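Local coordinates for protein type III Pentaketide Synthase (Neurospora crassa, PDB 3EUO) that probably acts as an acyltransferase of the chalcone and stilbene synthase family, building pentaketide chains as a type III polyketide synthase, at residues P288-P297 against M310-S320. Sequence-based numbering, arbitrary orientation.
Sequences PADFDWAMHP and MGLTPEHMRAS
Trp293 and Leu312 pack together where strand 292-295, an edge strand within this chain and parallel to its neighbour 359-366 in the mixed sheet of this thiolase-like fold, is flanked by the loop between helices 300-310 and 318-327. Leu312 CD1 sits over one face of the indole, 3.6 Å from the centroid of the five-membered ring of Trp293 and almost on its normal, a CH-pi contact. The hydrogen bond from Trp293 NE1 to Pro288 O, nearly straight (164°) and in the indole plane, helps fix the ring's rotation. At the far end of the ring Met310 CG approaches Trp293 CH2, while bends at chi2 and chi3 (-49° and -65°) bring Met310 CE to 3.5 Å from Pro288 CG.

The loop bonds to the strand edge and to the 3-10 turn before it: Trp293 N donates to His316 O (2.9 Å), and His316 NE2 donates to Ala289 O within the imidazole plane. Histidine suits the place because both ring nitrogens can be hydrogen-bonded at once, ND1 pairing with Thr313 OG1, which would hold the ring's rotation.

Charge pairing adds a salt bridge: Arg318 grips Asp292 end-on, NH1 on OD1 (2.8 Å) and NH2 on OD2, each nitrogen meeting its oxygen from above the carboxylate plane. Arg318 NH1 also donates to Glu315 O, and Asp292 OD2 takes a further hydrogen bond from Lys357 N; this network probably stabilises the carboxylate's negative charge.

Farther along, a water donates to Trp293 O and accepts from Ser320 N. A small hydroxyl side chain suits this close approach of the helix start: Ser320 OG donates to Met295 O at 2.6 Å, on a lone pair in the carbonyl plane.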
# COMPACT_ATOMS: atom_id res chain seq x y z
N PRO A 288 -22.68 -10.08 22.93
CA PRO A 288 -21.69 -8.99 22.92
C PRO A 288 -21.04 -8.71 24.27
O PRO A 288 -19.81 -8.59 24.36
CB PRO A 288 -22.51 -7.79 22.44
CG PRO A 288 -23.56 -8.39 21.59
CD PRO A 288 -23.91 -9.71 22.21
N ALA A 289 -21.85 -8.63 25.33
CA ALA A 289 -21.36 -8.35 26.68
C ALA A 289 -20.47 -9.45 27.25
O ALA A 289 -19.78 -9.24 28.25
CB ALA A 289 -22.53 -8.05 27.62
N ASP A 290 -20.48 -10.63 26.62
CA ASP A 290 -19.61 -11.75 27.04
C ASP A 290 -18.14 -11.50 26.72
O ASP A 290 -17.26 -12.12 27.32
CB ASP A 290 -20.03 -13.06 26.37
CG ASP A 290 -21.38 -13.58 26.86
OD1 ASP A 290 -21.84 -13.19 27.96
OD2 ASP A 290 -21.99 -14.41 26.14
N PHE A 291 -17.86 -10.61 25.76
CA PHE A 291 -16.50 -10.41 25.26
C PHE A 291 -15.87 -9.15 25.82
O PHE A 291 -16.57 -8.23 26.27
CB PHE A 291 -16.50 -10.30 23.73
CG PHE A 291 -17.07 -11.50 23.04
CD1 PHE A 291 -16.24 -12.56 22.65
CD2 PHE A 291 -18.43 -11.58 22.77
CE1 PHE A 291 -16.77 -13.68 22.01
CE2 PHE A 291 -18.96 -12.70 22.12
CZ PHE A 291 -18.13 -13.75 21.75
N ASP A 292 -14.54 -9.11 25.79
CA ASP A 292 -13.81 -7.85 25.89
C ASP A 292 -13.76 -7.25 24.50
O ASP A 292 -13.70 -7.97 23.51
CB ASP A 292 -12.41 -8.08 26.44
CG ASP A 292 -12.37 -8.06 27.96
OD1 ASP A 292 -13.24 -7.41 28.58
OD2 ASP A 292 -11.47 -8.71 28.54
N TRP A 293 -13.79 -5.93 24.43
CA TRP A 293 -13.89 -5.23 23.16
C TRP A 293 -12.72 -4.27 22.97
O TRP A 293 -12.58 -3.27 23.68
CB TRP A 293 -15.22 -4.48 23.09
CG TRP A 293 -16.39 -5.34 22.72
CD1 TRP A 293 -17.05 -6.23 23.52
CD2 TRP A 293 -17.06 -5.36 21.46
NE1 TRP A 293 -18.08 -6.82 22.82
CE2 TRP A 293 -18.10 -6.31 21.55
CE3 TRP A 293 -16.87 -4.68 20.25
CZ2 TRP A 293 -18.96 -6.59 20.48
CZ3 TRP A 293 -17.72 -4.96 19.18
CH2 TRP A 293 -18.76 -5.90 19.31
N ALA A 294 -11.86 -4.60 22.01
CA ALA A 294 -10.75 -3.74 21.65
C ALA A 294 -11.23 -2.87 20.48
O ALA A 294 -11.06 -3.23 19.31
CB ALA A 294 -9.54 -4.59 21.24
N MET A 295 -11.85 -1.75 20.81
CA MET A 295 -12.36 -0.83 19.79
C MET A 295 -11.32 0.23 19.45
O MET A 295 -10.65 0.75 20.35
CB MET A 295 -13.63 -0.13 20.29
CG MET A 295 -14.27 0.83 19.29
SD MET A 295 -15.17 -0.01 17.97
CE MET A 295 -16.06 -1.21 18.97
N HIS A 296 -11.19 0.56 18.17
CA HIS A 296 -10.41 1.73 17.80
C HIS A 296 -11.22 2.97 18.18
O HIS A 296 -12.34 3.15 17.69
CB HIS A 296 -10.09 1.77 16.30
CG HIS A 296 -9.39 3.03 15.89
ND1 HIS A 296 -9.96 3.98 15.07
CD2 HIS A 296 -8.17 3.51 16.23
CE1 HIS A 296 -9.12 4.98 14.91
NE2 HIS A 296 -8.03 4.72 15.60
N PRO A 297 -10.65 3.82 19.06
CA PRO A 297 -11.41 4.97 19.54
C PRO A 297 -11.29 6.15 18.58
O PRO A 297 -10.56 7.11 18.85
CB PRO A 297 -10.75 5.26 20.88
CG PRO A 297 -9.30 4.85 20.69
CD PRO A 297 -9.30 3.74 19.65
N MET A 310 -24.35 -2.24 21.14
CA MET A 310 -24.08 -3.64 21.51
C MET A 310 -24.42 -3.95 22.98
O MET A 310 -24.19 -5.06 23.45
CB MET A 310 -22.62 -4.02 21.22
CG MET A 310 -22.14 -3.85 19.76
SD MET A 310 -23.20 -4.56 18.46
CE MET A 310 -23.14 -6.31 18.80
N GLY A 311 -24.96 -2.96 23.70
CA GLY A 311 -25.29 -3.14 25.12
C GLY A 311 -24.09 -3.42 26.01
O GLY A 311 -24.08 -4.40 26.76
N LEU A 312 -23.09 -2.54 25.93
CA LEU A 312 -21.82 -2.71 26.66
C LEU A 312 -21.61 -1.61 27.71
O LEU A 312 -22.24 -0.56 27.65
CB LEU A 312 -20.64 -2.72 25.67
CG LEU A 312 -20.71 -3.70 24.50
CD1 LEU A 312 -19.59 -3.45 23.48
CD2 LEU A 312 -20.66 -5.14 25.01
N THR A 313 -20.75 -1.89 28.69
CA THR A 313 -20.29 -0.87 29.63
C THR A 313 -18.97 -0.30 29.12
O THR A 313 -18.32 -0.92 28.27
CB THR A 313 -20.05 -1.45 31.05
OG1 THR A 313 -18.93 -2.34 31.04
CG2 THR A 313 -21.30 -2.17 31.58
N PRO A 314 -18.56 0.88 29.63
CA PRO A 314 -17.25 1.42 29.23
C PRO A 314 -16.11 0.48 29.58
O PRO A 314 -15.08 0.47 28.90
CB PRO A 314 -17.13 2.70 30.06
CG PRO A 314 -18.51 3.07 30.43
CD PRO A 314 -19.25 1.78 30.57
N GLU A 315 -16.29 -0.30 30.65
CA GLU A 315 -15.28 -1.23 31.11
C GLU A 315 -15.04 -2.37 30.11
O GLU A 315 -13.95 -2.95 30.09
CB GLU A 315 -15.64 -1.78 32.49
CG GLU A 315 -15.40 -0.78 33.62
CD GLU A 315 -16.49 0.27 33.74
OE1 GLU A 315 -17.61 0.06 33.22
OE2 GLU A 315 -16.24 1.32 34.37
N HIS A 316 -16.05 -2.67 29.30
CA HIS A 316 -15.91 -3.64 28.22
C HIS A 316 -14.85 -3.20 27.22
O HIS A 316 -14.17 -4.03 26.63
CB HIS A 316 -17.23 -3.86 27.49
CG HIS A 316 -18.16 -4.80 28.20
ND1 HIS A 316 -18.91 -4.42 29.29
CD2 HIS A 316 -18.46 -6.10 27.96
CE1 HIS A 316 -19.63 -5.46 29.70
NE2 HIS A 316 -19.37 -6.48 28.91
N MET A 317 -14.72 -1.89 27.03
CA MET A 317 -13.71 -1.31 26.16
C MET A 317 -12.69 -0.47 26.95
O MET A 317 -12.24 0.57 26.46
CB MET A 317 -14.36 -0.43 25.09
CG MET A 317 -15.23 -1.16 24.09
SD MET A 317 -16.16 -0.02 23.03
CE MET A 317 -16.63 1.18 24.19
N ARG A 318 -12.32 -0.93 28.14
CA ARG A 318 -11.45 -0.18 29.06
C ARG A 318 -10.09 0.27 28.47
O ARG A 318 -9.62 1.37 28.75
CB ARG A 318 -11.23 -0.97 30.36
CG ARG A 318 -10.56 -2.33 30.16
CD ARG A 318 -10.77 -3.20 31.38
NE ARG A 318 -10.33 -4.58 31.16
CZ ARG A 318 -11.04 -5.50 30.51
NH1 ARG A 318 -12.23 -5.21 29.99
NH2 ARG A 318 -10.55 -6.73 30.38
N ALA A 319 -9.47 -0.60 27.68
CA ALA A 319 -8.20 -0.28 27.03
C ALA A 319 -8.36 0.77 25.92
O ALA A 319 -7.45 1.56 25.66
CB ALA A 319 -7.54 -1.54 26.50
N SER A 320 -9.53 0.78 25.28
CA SER A 320 -9.87 1.78 24.26
C SER A 320 -10.00 3.15 24.90
O SER A 320 -9.45 4.12 24.40
CB SER A 320 -11.16 1.40 23.54
OG SER A 320 -11.02 0.17 22.85
O HOH W 1 -10.53 -2.13 25.20